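PDB 2XHF: peroxiredoxin 5 from Alvinella pompejana, which probably reduces hydrogen peroxide and organic hydroperoxides at the expense of thiols, as an antioxidant enzyme of the thioredoxin-fold peroxiredoxin family. Local coordinates for residues A[13-21]-A[138-148]. Numbering follows the deposited sequence.
Sequences PIKVGDIIP and MLIDDNKIRSV
Ile-20 lies over the inner side of the hairpin, its CG2 methyl 3.7 Å from Ile-145 CG1 and 3.8 Å from Ile-140 CD1. With chi1 at 67°, CG1 sits between the backbone N and carbonyl carbon, and an extended chi2 carries CD1 to 3.7 Å from Asn-143 OD1. Replacing Ile-20 by alanine would probably open a gap beside Ile-140 CD1 and Ile-145 CG1 and take away the apolar neighbour of Asn-143 OD1. Ile-14 extends this apolar patch toward Met-138 and Val-148.

Three backbone bonds stitch the 13-21 loop to the edge strand and the preceding turn. Ile-20 N meets Asn-143 O at 2.9 Å, almost straight on (C=O...N 174°); Ile-145 N donates to Asp-18 O, and Gly-17 N to Ile-145 O. Gly-17 is third in a type II turn from Lys-15 to Asp-18, where positive phi favours glycine.

A type I' turn, Asp-141 to Lys-144, joins the strands, and a classic beta bulge at Arg-146 and Ser-147 faces Leu-139. ND2 bonding to His-37 O holds the Asn-143 amide. Main-chain bonds thus set the loop's register on the outermost strand of the thioredoxin-fold sheet, while aliphatic contacts, looser at Ile-14, pack its inner side.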
ATOM      1  N   PRO A  13       0.981  -2.003 -27.924  1.00 65.56           N
ATOM      2  CA  PRO A  13       0.421  -0.650 -27.904  1.00 64.17           C
ATOM      3  C   PRO A  13      -1.101  -0.669 -27.959  1.00 60.27           C
ATOM      4  O   PRO A  13      -1.705  -1.234 -28.876  1.00 53.57           O
ATOM      5  CB  PRO A  13       1.018   0.010 -29.158  1.00 71.02           C
ATOM      6  CG  PRO A  13       1.664  -1.106 -29.941  1.00 76.60           C
ATOM      7  CD  PRO A  13       2.040  -2.139 -28.935  1.00 76.22           C
ATOM      8  N   ILE A  14      -1.704  -0.046 -26.958  1.00 63.64           N
ATOM      9  CA  ILE A  14      -3.150   0.034 -26.835  1.00 60.04           C
ATOM     10  C   ILE A  14      -3.698   0.730 -28.076  1.00 55.07           C
ATOM     11  O   ILE A  14      -2.982   1.491 -28.728  1.00 56.27           O
ATOM     12  CB  ILE A  14      -3.545   0.831 -25.570  1.00 64.16           C
ATOM     13  CG1 ILE A  14      -2.678   0.417 -24.369  1.00 65.19           C
ATOM     14  CG2 ILE A  14      -5.017   0.628 -25.253  1.00 66.46           C
ATOM     15  CD1 ILE A  14      -2.724   1.390 -23.220  1.00 70.23           C
ATOM     16  N   LYS A  15      -4.958   0.474 -28.414  1.00 51.31           N
ATOM     17  CA  LYS A  15      -5.516   1.026 -29.642  1.00 44.77           C
ATOM     18  C   LYS A  15      -7.035   1.157 -29.583  1.00 33.98           C
ATOM     19  O   LYS A  15      -7.721   0.283 -29.066  1.00 34.96           O
ATOM     20  CB  LYS A  15      -5.103   0.143 -30.822  1.00 55.70           C
ATOM     21  CG  LYS A  15      -5.417   0.707 -32.185  1.00 58.57           C
ATOM     22  CD  LYS A  15      -4.649  -0.049 -33.268  1.00 55.72           C
ATOM     23  CE  LYS A  15      -4.927  -1.544 -33.208  1.00 62.15           C
ATOM     24  NZ  LYS A  15      -4.132  -2.307 -34.205  1.00 73.91           N
ATOM     25  N   VAL A  16      -7.570   2.255 -30.108  1.00 32.95           N
ATOM     26  CA  VAL A  16      -9.020   2.441 -30.126  1.00 25.74           C
ATOM     27  C   VAL A  16      -9.705   1.257 -30.817  1.00 26.81           C
ATOM     28  O   VAL A  16      -9.301   0.840 -31.895  1.00 29.92           O
ATOM     29  CB  VAL A  16      -9.420   3.764 -30.809  1.00 30.27           C
ATOM     30  CG1 VAL A  16     -10.911   3.796 -31.100  1.00 31.35           C
ATOM     31  CG2 VAL A  16      -9.031   4.931 -29.932  1.00 31.13           C
ATOM     32  N   GLY A  17     -10.733   0.710 -30.180  1.00 25.78           N
ATOM     33  CA  GLY A  17     -11.463  -0.416 -30.727  1.00 28.44           C
ATOM     34  C   GLY A  17     -11.099  -1.716 -30.039  1.00 26.58           C
ATOM     35  O   GLY A  17     -11.841  -2.692 -30.135  1.00 31.97           O
ATOM     36  N   ASP A  18      -9.948  -1.743 -29.375  1.00 27.87           N
ATOM     37  CA  ASP A  18      -9.520  -2.925 -28.637  1.00 25.60           C
ATOM     38  C   ASP A  18     -10.445  -3.204 -27.449  1.00 23.96           C
ATOM     39  O   ASP A  18     -10.965  -2.278 -26.818  1.00 25.10           O
ATOM     40  CB  ASP A  18      -8.095  -2.754 -28.103  1.00 33.16           C
ATOM     41  CG  ASP A  18      -7.043  -2.764 -29.199  1.00 32.92           C
ATOM     42  OD1 ASP A  18      -7.376  -3.091 -30.356  1.00 37.96           O
ATOM     43  OD2 ASP A  18      -5.875  -2.460 -28.886  1.00 38.10           O
ATOM     44  N   ILE A  19     -10.642  -4.485 -27.152  1.00 23.61           N
ATOM     45  CA  ILE A  19     -11.299  -4.911 -25.921  1.00 21.63           C
ATOM     46  C   ILE A  19     -10.246  -4.880 -24.817  1.00 18.96           C
ATOM     47  O   ILE A  19      -9.147  -5.402 -24.985  1.00 21.82           O
ATOM     48  CB  ILE A  19     -11.924  -6.330 -26.094  1.00 22.45           C
ATOM     49  CG1 ILE A  19     -12.951  -6.318 -27.238  1.00 21.79           C
ATOM     50  CG2 ILE A  19     -12.563  -6.792 -24.812  1.00 22.76           C
ATOM     51  CD1 ILE A  19     -13.591  -7.636 -27.513  1.00 30.48           C
ATOM     52  N   ILE A  20     -10.556  -4.252 -23.689  1.00 18.87           N
ATOM     53  CA  ILE A  20      -9.576  -4.220 -22.592  1.00 18.57           C
ATOM     54  C   ILE A  20      -9.295  -5.635 -22.072  1.00 16.41           C
ATOM     55  O   ILE A  20     -10.154  -6.522 -22.167  1.00 18.06           O
ATOM     56  CB  ILE A  20     -10.019  -3.290 -21.414  1.00 15.92           C
ATOM     57  CG1 ILE A  20     -11.259  -3.855 -20.681  1.00 15.66           C
ATOM     58  CG2 ILE A  20     -10.270  -1.852 -21.919  1.00 20.62           C
ATOM     59  CD1 ILE A  20     -11.700  -3.015 -19.471  1.00 16.19           C
ATOM     60  N   PRO A  21      -8.090  -5.857 -21.516  1.00 17.02           N
ATOM     61  CA  PRO A  21      -7.766  -7.183 -20.973  1.00 17.35           C
ATOM     62  C   PRO A  21      -8.805  -7.643 -19.966  1.00 15.02           C
ATOM     63  O   PRO A  21      -9.227  -6.881 -19.104  1.00 19.88           O
ATOM     64  CB  PRO A  21      -6.414  -6.958 -20.283  1.00 20.79           C
ATOM     65  CG  PRO A  21      -5.811  -5.827 -21.031  1.00 22.98           C
ATOM     66  CD  PRO A  21      -6.962  -4.920 -21.382  1.00 19.78           C
ATOM     67  N   MET A 138      -8.647   6.425 -20.151  1.00 17.48           N
ATOM     68  CA  MET A 138      -9.326   5.894 -21.310  1.00 15.55           C
ATOM     69  C   MET A 138     -10.812   6.016 -21.159  1.00 15.43           C
ATOM     70  O   MET A 138     -11.351   5.898 -20.055  1.00 16.83           O
ATOM     71  CB  MET A 138      -8.970   4.416 -21.479  1.00 19.77           C
ATOM     72  CG  MET A 138      -7.488   4.205 -21.802  1.00 25.71           C
ATOM     73  SD  MET A 138      -7.046   2.480 -22.054  1.00 32.73           S
ATOM     74  CE  MET A 138      -8.242   1.761 -20.969  1.00 27.96           C
ATOM     75  N   LEU A 139     -11.470   6.232 -22.289  1.00 15.32           N
ATOM     76  CA  LEU A 139     -12.909   6.121 -22.369  1.00 15.70           C
ATOM     77  C   LEU A 139     -13.231   4.701 -22.823  1.00 15.80           C
ATOM     78  O   LEU A 139     -12.642   4.193 -23.780  1.00 15.77           O
ATOM     79  CB  LEU A 139     -13.459   7.117 -23.374  1.00 16.57           C
ATOM     80  CG  LEU A 139     -13.201   8.584 -23.085  1.00 16.43           C
ATOM     81  CD1 LEU A 139     -13.960   9.434 -24.121  1.00 21.64           C
ATOM     82  CD2 LEU A 139     -13.608   8.956 -21.690  1.00 18.67           C
ATOM     83  N   ILE A 140     -14.180   4.076 -22.136  1.00 16.67           N
ATOM     84  CA  ILE A 140     -14.548   2.709 -22.396  1.00 15.26           C
ATOM     85  C   ILE A 140     -16.036   2.666 -22.758  1.00 16.00           C
ATOM     86  O   ILE A 140     -16.838   3.419 -22.243  1.00 16.64           O
ATOM     87  CB  ILE A 140     -14.340   1.856 -21.139  1.00 16.09           C
ATOM     88  CG1 ILE A 140     -12.943   2.047 -20.518  1.00 24.96           C
ATOM     89  CG2 ILE A 140     -14.633   0.383 -21.428  1.00 16.71           C
ATOM     90  CD1 ILE A 140     -11.826   1.620 -21.371  1.00 26.43           C
ATOM     91  N   ASP A 141     -16.398   1.767 -23.660  1.00 16.11           N
ATOM     92  CA  ASP A 141     -17.792   1.520 -24.024  1.00 19.26           C
ATOM     93  C   ASP A 141     -17.967   0.010 -24.156  1.00 15.50           C
ATOM     94  O   ASP A 141     -17.419  -0.595 -25.070  1.00 17.80           O
ATOM     95  CB  ASP A 141     -18.110   2.239 -25.341  1.00 18.93           C
ATOM     96  CG  ASP A 141     -19.567   2.108 -25.769  1.00 25.40           C
ATOM     97  OD1 ASP A 141     -20.256   1.166 -25.341  1.00 28.43           O
ATOM     98  OD2 ASP A 141     -20.017   2.995 -26.536  1.00 29.89           O
ATOM     99  N   ASP A 142     -18.654  -0.602 -23.196  1.00 16.25           N
ATOM    100  CA  ASP A 142     -18.898  -2.053 -23.237  1.00 17.46           C
ATOM    101  C   ASP A 142     -17.578  -2.780 -23.400  1.00 17.21           C
ATOM    102  O   ASP A 142     -17.451  -3.705 -24.192  1.00 17.09           O
ATOM    103  CB  ASP A 142     -19.848  -2.429 -24.382  1.00 18.37           C
ATOM    104  CG  ASP A 142     -20.261  -3.887 -24.350  1.00 22.04           C
ATOM    105  OD1 ASP A 142     -20.390  -4.448 -23.242  1.00 19.43           O
ATOM    106  OD2 ASP A 142     -20.452  -4.473 -25.449  1.00 22.99           O
ATOM    107  N   ASN A 143     -16.608  -2.352 -22.606  1.00 16.52           N
ATOM    108  CA  ASN A 143     -15.270  -2.940 -22.531  1.00 14.92           C
ATOM    109  C   ASN A 143     -14.354  -2.728 -23.720  1.00 16.81           C
ATOM    110  O   ASN A 143     -13.242  -3.256 -23.746  1.00 18.56           O
ATOM    111  CB  ASN A 143     -15.347  -4.401 -22.095  1.00 16.45           C
ATOM    112  CG  ASN A 143     -15.835  -4.508 -20.698  1.00 14.40           C
ATOM    113  OD1 ASN A 143     -15.284  -3.858 -19.816  1.00 15.91           O
ATOM    114  ND2 ASN A 143     -16.890  -5.289 -20.469  1.00 15.74           N
ATOM    115  N   LYS A 144     -14.788  -1.891 -24.653  1.00 17.02           N
ATOM    116  CA  LYS A 144     -13.962  -1.509 -25.781  1.00 18.45           C
ATOM    117  C   LYS A 144     -13.394  -0.105 -25.548  1.00 16.87           C
ATOM    118  O   LYS A 144     -14.064   0.767 -25.004  1.00 20.71           O
ATOM    119  CB  LYS A 144     -14.793  -1.513 -27.062  1.00 23.07           C
ATOM    120  CG  LYS A 144     -15.160  -2.896 -27.571  1.00 32.02           C
ATOM    121  CD  LYS A 144     -15.953  -2.796 -28.869  1.00 47.09           C
ATOM    122  CE  LYS A 144     -16.164  -4.160 -29.515  1.00 63.00           C
ATOM    123  NZ  LYS A 144     -16.805  -5.137 -28.585  1.00 63.85           N
ATOM    124  N   ILE A 145     -12.167   0.123 -25.994  1.00 19.11           N
ATOM    125  CA  ILE A 145     -11.544   1.427 -25.839  1.00 23.57           C
ATOM    126  C   ILE A 145     -12.074   2.385 -26.903  1.00 21.35           C
ATOM    127  O   ILE A 145     -12.014   2.092 -28.100  1.00 27.59           O
ATOM    128  CB  ILE A 145     -10.003   1.296 -25.905  1.00 20.92           C
ATOM    129  CG1 ILE A 145      -9.510   0.467 -24.709  1.00 25.78           C
ATOM    130  CG2 ILE A 145      -9.334   2.662 -25.943  1.00 23.40           C
ATOM    131  CD1 ILE A 145      -8.055   0.079 -24.795  1.00 31.13           C
ATOM    132  N   ARG A 146     -12.652   3.499 -26.466  1.00 19.58           N
ATOM    133  CA  ARG A 146     -13.123   4.544 -27.387  1.00 23.67           C
ATOM    134  C   ARG A 146     -12.115   5.675 -27.551  1.00 22.92           C
ATOM    135  O   ARG A 146     -12.094   6.336 -28.581  1.00 26.97           O
ATOM    136  CB  ARG A 146     -14.452   5.138 -26.917  1.00 25.91           C
ATOM    137  CG  ARG A 146     -15.670   4.272 -27.077  1.00 39.43           C
ATOM    138  CD  ARG A 146     -16.891   5.086 -26.665  1.00 52.67           C
ATOM    139  NE  ARG A 146     -17.980   5.042 -27.639  1.00 54.77           N
ATOM    140  CZ  ARG A 146     -18.004   5.740 -28.772  1.00 57.81           C
ATOM    141  NH1 ARG A 146     -16.990   6.531 -29.097  1.00 65.02           N
ATOM    142  NH2 ARG A 146     -19.041   5.637 -29.591  1.00 74.90           N
ATOM    143  N   SER A 147     -11.289   5.883 -26.535  1.00 21.75           N
ATOM    144  CA  SER A 147     -10.282   6.946 -26.530  1.00 21.99           C
ATOM    145  C   SER A 147      -9.163   6.621 -25.550  1.00 24.60           C
ATOM    146  O   SER A 147      -9.425   6.054 -24.494  1.00 22.86           O
ATOM    147  CB  SER A 147     -10.925   8.285 -26.148  1.00 28.42           C
ATOM    148  OG  SER A 147      -9.973   9.325 -26.153  1.00 36.17           O
ATOM    149  N   VAL A 148      -7.924   6.992 -25.885  1.00 26.85           N
ATOM    150  CA  VAL A 148      -6.787   6.793 -24.990  1.00 33.17           C
ATOM    151  C   VAL A 148      -5.910   8.030 -24.880  1.00 34.96           C
ATOM    152  O   VAL A 148      -5.513   8.619 -25.887  1.00 40.75           O
ATOM    153  CB  VAL A 148      -5.862   5.670 -25.464  1.00 46.18           C
ATOM    154  CG1 VAL A 148      -4.877   5.309 -24.356  1.00 48.08           C
ATOM    155  CG2 VAL A 148      -6.659   4.467 -25.874  1.00 46.46           C
TER